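Local coordinates for type III secretion system effector protein ExoU (Pseudomonas fluorescens, PDB 4QMK) that probably acts as a patatin-like phospholipase toxin, delivered by type III secretion and brought to the plasma membrane through a phosphatidylinositol 4,5-bisphosphate-binding domain, at residues 113-118 with 190-195; 183-188 with 270-275; 320-325 with 524-529; 484-489 with 500-505. One frame throughout, in Å; residues are numbered along the deposited sequence.

Interaction 1 of 4, residues 113-118 with 190-195; sequences LASGMD and NESRQS
Ser-195 turns its OG away from its own backbone N (chi1 169°) and so reaches across to the carbonyl of Ser-115, which belongs to a Schellman motif closing helix 107-114 in the patatin-like phospholipase domain. OG gives its proton to Ser-115 O at 2.6 Å. It comes from above the carbonyl plane, 54° out of it, and so does not lie on a lone pair. A small hydroxyl suits this place, because the flank of helix 183-201 runs close to the turn. The CA atoms of Ser-115 and Ser-192 are 5.2 Å apart. Ser-115 OG lies against Ser-192 CB, 2.9 Å away, a tight approach, while Ser-115 CB is 3.7 Å from Ser-192 CB. Both serines send their hydroxyls back into their own helices, Ser-115 to Ala-111 O and Ser-192 to Ile-188 O, so these polar groups are satisfied locally. Gly-116 has a positive phi of 96°, a conformation that suits glycine, and its N bonds back to Leu-113 O at 2.9 Å. Gly-116 O accepts a hydrogen bond from His-199 NE2, one turn after Ser-195 in helix 183-201. After Gly-116, the flexible, apolar Met-117 rests most of its chain on Phe-122 and Leu-125 of helix 119-127. Only its CG approaches the serine, 4.2 Å from Ser-195 OG.

Interaction 2 of 4, residues 183-188 with 270-275; sequences PLEDLI and IGRAAL
Glu-185 and Arg-272 form a buried salt bridge between two helices of the patatin-like phospholipase domain that run roughly antiparallel, their directions 140° apart. The straighter of its two bonds goes from Arg-272 NH2 to the syn lone pair of Glu-185 OE1, 3.1 Å long and close to the guanidinium plane. The second, from Arg-272 NE to Glu-185 OE2, is short at 2.6 Å but bent and weak; the carboxylate is turned 69° against the guanidinium, so the two do not meet as a flat, two-pronged pair. Glutamate has the length for this task: its chain is fully extended (chi2 -175°), and its CG passes over the backbone of Gly-271, 3.7 Å from that residue's C. Arginine instead bends at chi2 and chi3, folding its head back toward the acid. Glycine fits at 271 because a CB here would run into Glu-185 O; without one, its CA comes within 4.7 Å of Glu-185 CA. Apolar groups flank the ion pair: Ile-188 CD1 meets Ala-274 CB at 4.0 Å, and Leu-275 sets its CD2 methyl against Glu-185 OE1 at 3.4 Å. In the second shell, Arg-189 makes another salt bridge to Glu-185 OE2, and Leu-174 O receives Arg-272 NH1. Two positive partners would be expected to favour the ionised carboxylate. Around them, Leu-184 and Ile-188 lean on Ile-108 of helix 107-114, while Ala-273 and Ala-274 rest on Ile-245 of strand 242-251, so helix 270-278 is wedged between helix 183-201 and the central sheet.

Interaction 3 of 4, residues 320-325 with 524-529; sequences RSFPES and GKRLNA
Arg-526 lays its guanidinium flat on the ring of Phe-322, a stacked cation-pi pair that joins a type I beta turn, Phe-322 to Ser-325, to the last turn of helix 517-526. From CB the chain bends twice, at chi2 and chi3, folding back so that its flat end faces the ring. CD is the first atom to touch, 3.5 Å from Phe-322 CZ at the rim. NE follows over the same face, 3.5 Å from Phe-322 CE1. CZ then arrives above the middle of the ring, 3.8 Å from its centroid and 5° off the normal, with the two planes only 9° apart. At the tip NH1 bonds to Glu-324 OE2 at 2.7 Å, a salt bridge whose hydrogen-bond geometry is weak. NH2 lies 3.1 Å from the same Glu-324 OE2. The aromatic face thus carries the cation, while the acid on the turn would be expected to balance its charge. Arginine suits this double role because its planar charge can stack and still offer N-H groups. Its other face is covered by the CB of its neighbour Lys-525, and Trp-522, one turn earlier in the helix, adds a further cation-pi contact. The ring of Pro-323 lies at the guanidinium edge. Lys-525 comes toward Glu-324 from the opposite direction, but the charged atoms do not pair: Lys-525 NZ lies 3.4 Å from Glu-324 CG but 4.2 Å from Glu-324 OE1.

Interaction 4 of 4, residues 484-489 with 500-505; sequences DTAIAE and TPKLAS
The backbone oxygen of Thr-500, at the head of the helix that presses Leu-503 against Ala-486, receives two N-H groups: Ala-504 N at 3.0 Å and, weakly, Leu-503 N. Leu-503 N is also met by the Thr-500 side chain, whose OG1 accepts it at 3.3 Å in a weak N-cap bond. Threonine suits this site, since its hydroxyl can turn back over the first turn, and Pro-501 is well placed behind it, where a helix does not require an N-H. Helix 501-513 so begun runs back along helix 464-491, their segments 166° apart in direction, making an antiparallel helical hairpin. Leu-503 carries the contact. With its CG opposite the backbone N (chi1 -162°), it places one methyl, CD1, tightly packed between two others, 3.4 Å from Ala-486 CB and 3.4 Å from Ile-487 CD1. Ile-487 starts out pointing away from the partner helix, but its bent chain swings CD1 back to the leucine. Alanine at 486 is small enough to let the backbones approach, with its CA 5.3 Å from Leu-503 CA. Leu-538 of helix 533-544 touches both Ile-487 and Leu-503, so a third helix closes the apolar side. At the more exposed side of the contact, Glu-489 CG touches Lys-502 CD at 4.3 Å. No hydrogen bond crosses the contact, and the charges stay 4.7 Å apart between Lys-502 NZ and Glu-489 OE2, so the hairpin is held here by apolar packing, with at most a modest electrostatic attraction at its edge.

Interactions 1 and 2 share helix 183-201, their centres about 12 Å apart, and Ile-270 of the second packs by its CD1 4.1 Å from Ser-115 OG of the first. Together they set helices 107-114 and 270-278 about it inside the patatin-like domain; Ala-274 lies near, without touching, what is probably the nucleophile elbow, Gly-102, Ser-104 and Gly-106. Interaction 3 lies on the opposite side of the chain's centre, about 33 Å from interaction 1 between centres, and ties the loop before strand 332-337 to the later helices. Interaction 4 is nested within that long connection, about 8 Å from interaction 3 at the nearest atoms, and about 47 Å from interaction 2 between centres.

Interaction 1 of 4, residues 113-118 with 190-195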
loop_
_atom_site.group_PDB
_atom_site.type_symbol
_atom_site.label_atom_id
_atom_site.label_comp_id
_atom_site.label_asym_id
_atom_site.label_seq_id
_atom_site.Cartn_x
_atom_site.Cartn_y
_atom_site.Cartn_z
ATOM N N LEU A 113 22.710 -6.248 -10.279
ATOM C CA LEU A 113 23.147 -5.189 -11.215
ATOM C C LEU A 113 22.363 -3.892 -11.062
ATOM O O LEU A 113 22.935 -2.848 -11.114
ATOM C CB LEU A 113 23.097 -5.657 -12.663
ATOM C CG LEU A 113 24.066 -6.777 -13.036
ATOM C CD1 LEU A 113 23.838 -7.342 -14.426
ATOM C CD2 LEU A 113 25.473 -6.263 -12.944
ATOM N N ALA A 114 21.083 -3.964 -10.788
ATOM C CA ALA A 114 20.321 -2.769 -10.683
ATOM C C ALA A 114 20.769 -1.961 -9.497
ATOM O O ALA A 114 20.598 -0.740 -9.472
ATOM C CB ALA A 114 18.831 -3.070 -10.596
ATOM N N SER A 115 21.346 -2.660 -8.529
ATOM C CA SER A 115 21.855 -2.078 -7.305
ATOM C C SER A 115 23.182 -1.402 -7.484
ATOM O O SER A 115 23.727 -0.801 -6.540
ATOM C CB SER A 115 22.030 -3.163 -6.235
ATOM O OG SER A 115 20.762 -3.635 -5.826
ATOM N N GLY A 116 23.749 -1.527 -8.659
ATOM C CA GLY A 116 24.981 -0.817 -8.956
ATOM C C GLY A 116 26.248 -1.610 -8.751
ATOM O O GLY A 116 27.280 -1.024 -8.649
ATOM N N MET A 117 26.176 -2.934 -8.713
ATOM C CA MET A 117 27.382 -3.725 -8.629
ATOM C C MET A 117 28.137 -3.610 -9.932
ATOM O O MET A 117 27.565 -3.844 -10.983
ATOM C CB MET A 117 27.087 -5.223 -8.327
ATOM C CG MET A 117 26.718 -5.491 -6.887
ATOM S SD MET A 117 26.723 -7.238 -6.386
ATOM C CE MET A 117 28.193 -7.820 -7.190
ATOM N N ASP A 118 29.442 -3.336 -9.854
ATOM C CA ASP A 118 30.319 -3.293 -11.025
ATOM C C ASP A 118 30.729 -4.717 -11.480
ATOM O O ASP A 118 30.466 -5.715 -10.811
ATOM C CB ASP A 118 31.539 -2.360 -10.796
ATOM C CG ASP A 118 32.654 -2.966 -9.886
ATOM O OD1 ASP A 118 32.709 -4.181 -9.569
ATOM O OD2 ASP A 118 33.536 -2.166 -9.487
ATOM N N ASN A 190 21.646 -8.154 1.410
ATOM C CA ASN A 190 22.863 -7.572 1.979
ATOM C C ASN A 190 23.698 -6.914 0.893
ATOM O O ASN A 190 24.120 -5.758 1.031
ATOM C CB ASN A 190 23.714 -8.614 2.726
ATOM C CG ASN A 190 23.011 -9.170 3.952
ATOM O OD1 ASN A 190 22.226 -8.475 4.602
ATOM N ND2 ASN A 190 23.299 -10.429 4.286
ATOM N N GLU A 191 23.928 -7.649 -0.178
ATOM C CA GLU A 191 24.769 -7.174 -1.264
ATOM C C GLU A 191 24.208 -5.924 -1.948
ATOM O O GLU A 191 24.973 -5.002 -2.276
ATOM C CB GLU A 191 25.013 -8.297 -2.258
ATOM C CG GLU A 191 25.788 -9.456 -1.661
ATOM C CD GLU A 191 27.213 -9.074 -1.319
ATOM O OE1 GLU A 191 27.860 -8.386 -2.151
ATOM O OE2 GLU A 191 27.665 -9.448 -0.197
ATOM N N SER A 192 22.891 -5.856 -2.144
ATOM C CA SER A 192 22.291 -4.653 -2.757
ATOM C C SER A 192 22.402 -3.437 -1.826
ATOM O O SER A 192 22.761 -2.338 -2.258
ATOM C CB SER A 192 20.843 -4.900 -3.183
ATOM O OG SER A 192 20.101 -5.555 -2.174
ATOM N N ARG A 193 22.127 -3.658 -0.542
ATOM C CA ARG A 193 22.284 -2.614 0.514
ATOM C C ARG A 193 23.708 -2.024 0.485
ATOM O O ARG A 193 23.885 -0.799 0.319
ATOM C CB ARG A 193 22.014 -3.205 1.914
ATOM C CG ARG A 193 21.551 -2.208 2.971
ATOM C CD ARG A 193 21.654 -2.705 4.423
ATOM N NE ARG A 193 21.571 -4.150 4.573
ATOM C CZ ARG A 193 20.455 -4.882 4.649
ATOM N NH1 ARG A 193 20.559 -6.200 4.780
ATOM N NH2 ARG A 193 19.242 -4.332 4.597
ATOM N N GLN A 194 24.713 -2.895 0.650
ATOM C CA GLN A 194 26.103 -2.467 0.696
ATOM C C GLN A 194 26.414 -1.648 -0.535
ATOM O O GLN A 194 26.775 -0.471 -0.429
ATOM C CB GLN A 194 26.988 -3.689 0.873
ATOM C CG GLN A 194 28.415 -3.641 0.366
ATOM C CD GLN A 194 29.168 -4.903 0.781
ATOM O OE1 GLN A 194 28.563 -5.949 1.071
ATOM N NE2 GLN A 194 30.490 -4.808 0.831
ATOM N N SER A 195 26.152 -2.242 -1.697
ATOM C CA SER A 195 26.364 -1.579 -2.992
ATOM C C SER A 195 25.691 -0.233 -3.072
ATOM O O SER A 195 26.328 0.745 -3.427
ATOM C CB SER A 195 25.844 -2.454 -4.103
ATOM O OG SER A 195 25.802 -1.734 -5.305
#

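Interaction 2 of 4, residues 183-188 with 270-275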
loop_
_atom_site.group_PDB
_atom_site.type_symbol
_atom_site.label_atom_id
_atom_site.label_comp_id
_atom_site.label_asym_id
_atom_site.label_seq_id
_atom_site.Cartn_x
_atom_site.Cartn_y
_atom_site.Cartn_z
ATOM N N PRO A 183 18.487 -18.041 2.806
ATOM C CA PRO A 183 19.835 -17.730 2.338
ATOM C C PRO A 183 19.941 -16.786 1.139
ATOM O O PRO A 183 20.688 -15.803 1.171
ATOM C CB PRO A 183 20.401 -19.118 1.983
ATOM C CG PRO A 183 19.266 -20.087 2.166
ATOM C CD PRO A 183 18.381 -19.457 3.170
ATOM N N LEU A 184 19.189 -17.086 0.100
ATOM C CA LEU A 184 19.290 -16.360 -1.147
ATOM C C LEU A 184 18.814 -14.929 -1.024
ATOM O O LEU A 184 19.485 -13.997 -1.405
ATOM C CB LEU A 184 18.458 -17.072 -2.199
ATOM C CG LEU A 184 18.636 -16.568 -3.645
ATOM C CD1 LEU A 184 20.036 -16.855 -4.152
ATOM C CD2 LEU A 184 17.580 -17.204 -4.551
ATOM N N GLU A 185 17.635 -14.770 -0.481
ATOM C CA GLU A 185 17.039 -13.489 -0.319
ATOM C C GLU A 185 17.878 -12.552 0.574
ATOM O O GLU A 185 17.920 -11.323 0.358
ATOM C CB GLU A 185 15.650 -13.805 0.253
ATOM C CG GLU A 185 14.720 -12.678 0.556
ATOM C CD GLU A 185 13.425 -13.154 1.224
ATOM O OE1 GLU A 185 13.257 -14.380 1.407
ATOM O OE2 GLU A 185 12.560 -12.302 1.570
ATOM N N ASP A 186 18.583 -13.138 1.541
ATOM C CA ASP A 186 19.445 -12.397 2.462
ATOM C C ASP A 186 20.723 -11.940 1.753
ATOM O O ASP A 186 21.082 -10.749 1.780
ATOM C CB ASP A 186 19.849 -13.274 3.643
ATOM C CG ASP A 186 18.654 -13.748 4.480
ATOM O OD1 ASP A 186 17.516 -13.209 4.327
ATOM O OD2 ASP A 186 18.885 -14.673 5.312
ATOM N N LEU A 187 21.417 -12.893 1.132
ATOM C CA LEU A 187 22.584 -12.576 0.344
ATOM C C LEU A 187 22.274 -11.405 -0.596
ATOM O O LEU A 187 22.962 -10.391 -0.587
ATOM C CB LEU A 187 22.989 -13.778 -0.464
ATOM C CG LEU A 187 24.015 -13.400 -1.546
ATOM C CD1 LEU A 187 25.381 -13.988 -1.218
ATOM C CD2 LEU A 187 23.609 -13.865 -2.946
ATOM N N ILE A 188 21.222 -11.549 -1.395
ATOM C CA ILE A 188 20.825 -10.499 -2.307
ATOM C C ILE A 188 20.588 -9.202 -1.538
ATOM O O ILE A 188 21.094 -8.147 -1.918
ATOM C CB ILE A 188 19.542 -10.868 -3.101
ATOM C CG1 ILE A 188 19.798 -12.087 -3.982
ATOM C CG2 ILE A 188 19.081 -9.739 -4.033
ATOM C CD1 ILE A 188 18.575 -12.512 -4.783
ATOM N N ILE A 270 13.131 -6.252 -3.021
ATOM C CA ILE A 270 13.593 -6.864 -4.273
ATOM C C ILE A 270 14.093 -8.278 -4.101
ATOM O O ILE A 270 13.967 -9.104 -5.010
ATOM C CB ILE A 270 14.608 -5.990 -5.018
ATOM C CG1 ILE A 270 15.914 -5.836 -4.262
ATOM C CG2 ILE A 270 14.031 -4.582 -5.214
ATOM C CD1 ILE A 270 16.916 -4.957 -5.000
ATOM N N GLY A 271 14.647 -8.572 -2.930
ATOM C CA GLY A 271 15.176 -9.907 -2.648
ATOM C C GLY A 271 14.073 -10.926 -2.644
ATOM O O GLY A 271 14.159 -11.976 -3.296
ATOM N N ARG A 272 13.016 -10.575 -1.941
ATOM C CA ARG A 272 11.835 -11.411 -1.843
ATOM C C ARG A 272 11.240 -11.607 -3.256
ATOM O O ARG A 272 10.865 -12.733 -3.615
ATOM C CB ARG A 272 10.868 -10.764 -0.835
ATOM C CG ARG A 272 9.527 -11.444 -0.562
ATOM C CD ARG A 272 9.595 -12.953 -0.409
ATOM N NE ARG A 272 10.315 -13.371 0.780
ATOM C CZ ARG A 272 9.777 -13.583 1.976
ATOM N NH1 ARG A 272 8.488 -13.416 2.208
ATOM N NH2 ARG A 272 10.569 -13.966 2.953
ATOM N N ALA A 273 11.202 -10.534 -4.067
ATOM C CA ALA A 273 10.676 -10.591 -5.424
ATOM C C ALA A 273 11.431 -11.580 -6.260
ATOM O O ALA A 273 10.838 -12.292 -7.090
ATOM C CB ALA A 273 10.801 -9.240 -6.096
ATOM N N ALA A 274 12.754 -11.551 -6.101
ATOM C CA ALA A 274 13.657 -12.405 -6.854
ATOM C C ALA A 274 13.541 -13.859 -6.425
ATOM O O ALA A 274 13.683 -14.766 -7.242
ATOM C CB ALA A 274 15.097 -11.942 -6.654
ATOM N N LEU A 275 13.315 -14.086 -5.140
ATOM C CA LEU A 275 13.149 -15.426 -4.659
ATOM C C LEU A 275 11.887 -16.018 -5.283
ATOM O O LEU A 275 11.885 -17.177 -5.725
ATOM C CB LEU A 275 13.023 -15.425 -3.140
ATOM C CG LEU A 275 12.639 -16.752 -2.469
ATOM C CD1 LEU A 275 13.818 -17.721 -2.486
ATOM C CD2 LEU A 275 12.248 -16.458 -1.026
#

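Interaction 3 of 4, residues 320-325 with 524-529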
loop_
_atom_site.group_PDB
_atom_site.type_symbol
_atom_site.label_atom_id
_atom_site.label_comp_id
_atom_site.label_asym_id
_atom_site.label_seq_id
_atom_site.Cartn_x
_atom_site.Cartn_y
_atom_site.Cartn_z
ATOM N N ARG A 320 11.936 11.089 -22.227
ATOM C CA ARG A 320 13.052 11.792 -22.868
ATOM C C ARG A 320 12.836 12.024 -24.361
ATOM O O ARG A 320 12.962 13.172 -24.835
ATOM C CB ARG A 320 14.375 11.029 -22.623
ATOM C CG ARG A 320 14.431 9.581 -23.104
ATOM C CD ARG A 320 15.750 8.954 -22.655
ATOM N NE ARG A 320 15.924 7.559 -23.066
ATOM C CZ ARG A 320 17.008 6.819 -22.801
ATOM N NH1 ARG A 320 18.036 7.319 -22.127
ATOM N NH2 ARG A 320 17.069 5.566 -23.215
ATOM N N SER A 321 12.472 10.930 -25.052
ATOM C CA SER A 321 12.260 10.854 -26.504
ATOM C C SER A 321 10.761 10.761 -26.938
ATOM O O SER A 321 9.863 10.690 -26.103
ATOM C CB SER A 321 13.064 9.672 -27.049
ATOM O OG SER A 321 12.821 9.483 -28.431
ATOM N N PHE A 322 10.525 10.741 -28.256
ATOM C CA PHE A 322 9.183 10.876 -28.878
ATOM C C PHE A 322 8.550 9.528 -29.355
ATOM O O PHE A 322 8.986 8.952 -30.360
ATOM C CB PHE A 322 9.352 11.827 -30.089
ATOM C CG PHE A 322 9.534 13.302 -29.733
ATOM C CD1 PHE A 322 9.820 13.731 -28.419
ATOM C CD2 PHE A 322 9.478 14.258 -30.735
ATOM C CE1 PHE A 322 9.968 15.077 -28.126
ATOM C CE2 PHE A 322 9.633 15.611 -30.451
ATOM C CZ PHE A 322 9.878 16.023 -29.148
ATOM N N PRO A 323 7.513 9.038 -28.646
ATOM C CA PRO A 323 6.878 7.736 -28.994
ATOM C C PRO A 323 6.333 7.649 -30.431
ATOM O O PRO A 323 6.361 6.579 -31.050
ATOM C CB PRO A 323 5.706 7.606 -27.986
ATOM C CG PRO A 323 5.781 8.792 -27.071
ATOM C CD PRO A 323 6.730 9.803 -27.650
ATOM N N GLU A 324 5.854 8.789 -30.918
ATOM C CA GLU A 324 5.277 8.961 -32.258
ATOM C C GLU A 324 6.343 8.937 -33.362
ATOM O O GLU A 324 6.046 8.642 -34.530
ATOM C CB GLU A 324 4.423 10.282 -32.326
ATOM C CG GLU A 324 4.634 11.351 -31.220
ATOM C CD GLU A 324 5.633 12.467 -31.528
ATOM O OE1 GLU A 324 5.517 13.234 -32.524
ATOM O OE2 GLU A 324 6.511 12.643 -30.685
ATOM N N SER A 325 7.584 9.214 -32.992
ATOM C CA SER A 325 8.623 9.334 -33.986
ATOM C C SER A 325 9.366 8.051 -34.301
ATOM O O SER A 325 9.702 7.295 -33.408
ATOM C CB SER A 325 9.663 10.336 -33.537
ATOM O OG SER A 325 10.715 10.336 -34.478
ATOM N N GLY A 524 0.258 18.781 -28.593
ATOM C CA GLY A 524 -0.590 17.968 -27.736
ATOM C C GLY A 524 0.128 16.710 -27.217
ATOM O O GLY A 524 -0.075 16.292 -26.078
ATOM N N LYS A 525 0.979 16.123 -28.055
ATOM C CA LYS A 525 1.804 15.000 -27.620
ATOM C C LYS A 525 2.750 15.472 -26.569
ATOM O O LYS A 525 3.014 14.753 -25.628
ATOM C CB LYS A 525 2.693 14.410 -28.721
ATOM C CG LYS A 525 2.088 14.023 -30.056
ATOM C CD LYS A 525 1.143 12.908 -29.953
ATOM C CE LYS A 525 0.504 12.638 -31.306
ATOM N NZ LYS A 525 1.496 12.092 -32.246
ATOM N N ARG A 526 3.340 16.653 -26.746
ATOM C CA ARG A 526 4.384 17.132 -25.752
ATOM C C ARG A 526 3.788 17.341 -24.407
ATOM O O ARG A 526 4.435 17.100 -23.391
ATOM C CB ARG A 526 5.074 18.395 -26.199
ATOM C CG ARG A 526 5.845 18.291 -27.517
ATOM C CD ARG A 526 6.920 17.216 -27.607
ATOM N NE ARG A 526 6.546 15.779 -27.496
ATOM C CZ ARG A 526 6.105 14.987 -28.476
ATOM N NH1 ARG A 526 5.908 13.687 -28.221
ATOM N NH2 ARG A 526 5.837 15.465 -29.696
ATOM N N LEU A 527 2.515 17.715 -24.399
ATOM C CA LEU A 527 1.785 17.819 -23.148
ATOM C C LEU A 527 1.607 16.475 -22.472
ATOM O O LEU A 527 1.225 16.479 -21.289
ATOM C CB LEU A 527 0.411 18.483 -23.339
ATOM C CG LEU A 527 0.414 19.976 -23.205
ATOM C CD1 LEU A 527 1.340 20.592 -24.208
ATOM C CD2 LEU A 527 -0.957 20.533 -23.438
ATOM N N ASN A 528 1.778 15.353 -23.207
ATOM C CA ASN A 528 1.665 13.998 -22.617
ATOM C C ASN A 528 3.041 13.416 -22.207
ATOM O O ASN A 528 3.157 12.226 -21.954
ATOM C CB ASN A 528 0.949 12.983 -23.522
ATOM C CG ASN A 528 -0.563 13.183 -23.585
ATOM O OD1 ASN A 528 -1.316 12.503 -22.890
ATOM N ND2 ASN A 528 -1.015 14.060 -24.450
ATOM N N ALA A 529 4.066 14.259 -22.166
ATOM C CA ALA A 529 5.448 13.802 -21.789
ATOM C C ALA A 529 5.317 12.966 -20.551
ATOM O O ALA A 529 4.682 13.353 -19.605
ATOM C CB ALA A 529 6.357 14.984 -21.541
#

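Interaction 4 of 4, residues 484-489 with 500-505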
loop_
_atom_site.group_PDB
_atom_site.type_symbol
_atom_site.label_atom_id
_atom_site.label_comp_id
_atom_site.label_asym_id
_atom_site.label_seq_id
_atom_site.Cartn_x
_atom_site.Cartn_y
_atom_site.Cartn_z
ATOM N N ASP A 484 4.169 25.301 -18.189
ATOM C CA ASP A 484 4.591 24.612 -16.972
ATOM C C ASP A 484 4.637 25.600 -15.798
ATOM O O ASP A 484 4.169 25.293 -14.698
ATOM C CB ASP A 484 5.961 23.959 -17.153
ATOM C CG ASP A 484 6.401 23.192 -15.925
ATOM O OD1 ASP A 484 5.797 22.137 -15.609
ATOM O OD2 ASP A 484 7.343 23.640 -15.273
ATOM N N THR A 485 5.185 26.787 -16.048
ATOM C CA THR A 485 5.285 27.807 -15.011
ATOM C C THR A 485 3.928 28.221 -14.492
ATOM O O THR A 485 3.730 28.343 -13.290
ATOM C CB THR A 485 6.041 29.056 -15.500
ATOM O OG1 THR A 485 7.444 28.766 -15.585
ATOM C CG2 THR A 485 5.844 30.228 -14.533
ATOM N N ALA A 486 2.984 28.457 -15.386
ATOM C CA ALA A 486 1.662 28.863 -14.945
ATOM C C ALA A 486 0.997 27.808 -14.061
ATOM O O ALA A 486 0.255 28.153 -13.171
ATOM C CB ALA A 486 0.791 29.202 -16.134
ATOM N N ILE A 487 1.261 26.518 -14.325
ATOM C CA ILE A 487 0.723 25.426 -13.522
ATOM C C ILE A 487 1.382 25.488 -12.145
ATOM O O ILE A 487 0.696 25.393 -11.139
ATOM C CB ILE A 487 1.021 24.030 -14.113
ATOM C CG1 ILE A 487 0.580 23.867 -15.577
ATOM C CG2 ILE A 487 0.365 22.955 -13.273
ATOM C CD1 ILE A 487 -0.909 23.713 -15.782
ATOM N N ALA A 488 2.717 25.600 -12.094
ATOM C CA ALA A 488 3.442 25.774 -10.820
ATOM C C ALA A 488 2.885 26.943 -9.999
ATOM O O ALA A 488 2.665 26.797 -8.820
ATOM C CB ALA A 488 4.932 25.983 -11.066
ATOM N N GLU A 489 2.645 28.082 -10.649
ATOM C CA GLU A 489 2.054 29.274 -10.019
ATOM C C GLU A 489 0.702 28.986 -9.394
ATOM O O GLU A 489 0.460 29.342 -8.266
ATOM C CB GLU A 489 1.831 30.400 -11.042
ATOM C CG GLU A 489 3.058 30.894 -11.823
ATOM C CD GLU A 489 4.029 31.710 -11.003
ATOM O OE1 GLU A 489 3.676 32.041 -9.850
ATOM O OE2 GLU A 489 5.153 32.011 -11.507
ATOM N N THR A 500 -6.507 29.407 -14.271
ATOM C CA THR A 500 -6.274 30.779 -13.839
ATOM C C THR A 500 -6.089 31.663 -15.075
ATOM O O THR A 500 -5.950 31.145 -16.187
ATOM C CB THR A 500 -4.987 30.855 -12.998
ATOM O OG1 THR A 500 -3.873 30.476 -13.806
ATOM C CG2 THR A 500 -5.061 29.924 -11.805
ATOM N N PRO A 501 -6.076 32.997 -14.902
ATOM C CA PRO A 501 -5.849 33.850 -16.080
ATOM C C PRO A 501 -4.492 33.614 -16.778
ATOM O O PRO A 501 -4.412 33.618 -18.012
ATOM C CB PRO A 501 -5.925 35.275 -15.522
ATOM C CG PRO A 501 -6.101 35.153 -14.043
ATOM C CD PRO A 501 -6.572 33.768 -13.759
ATOM N N LYS A 502 -3.438 33.439 -15.996
ATOM C CA LYS A 502 -2.101 33.249 -16.547
ATOM C C LYS A 502 -2.001 31.910 -17.308
ATOM O O LYS A 502 -1.233 31.772 -18.262
ATOM C CB LYS A 502 -1.076 33.349 -15.413
ATOM C CG LYS A 502 0.386 33.347 -15.866
ATOM C CD LYS A 502 1.360 33.631 -14.720
ATOM C CE LYS A 502 1.446 35.116 -14.390
ATOM N NZ LYS A 502 2.170 35.316 -13.106
ATOM N N LEU A 503 -2.809 30.940 -16.906
ATOM C CA LEU A 503 -2.832 29.634 -17.564
ATOM C C LEU A 503 -3.618 29.681 -18.887
ATOM O O LEU A 503 -3.187 29.121 -19.888
ATOM C CB LEU A 503 -3.440 28.588 -16.628
ATOM C CG LEU A 503 -3.147 27.158 -16.999
ATOM C CD1 LEU A 503 -1.687 26.917 -16.645
ATOM C CD2 LEU A 503 -4.031 26.183 -16.253
ATOM N N ALA A 504 -4.787 30.306 -18.868
ATOM C CA ALA A 504 -5.527 30.573 -20.089
ATOM C C ALA A 504 -4.604 31.279 -21.053
ATOM O O ALA A 504 -4.649 31.018 -22.249
ATOM C CB ALA A 504 -6.732 31.465 -19.824
ATOM N N SER A 505 -3.778 32.179 -20.552
ATOM C CA SER A 505 -2.914 32.938 -21.447
ATOM C C SER A 505 -1.891 32.036 -22.093
ATOM O O SER A 505 -1.718 32.074 -23.327
ATOM C CB SER A 505 -2.280 34.168 -20.753
ATOM O OG SER A 505 -1.226 34.694 -21.548
#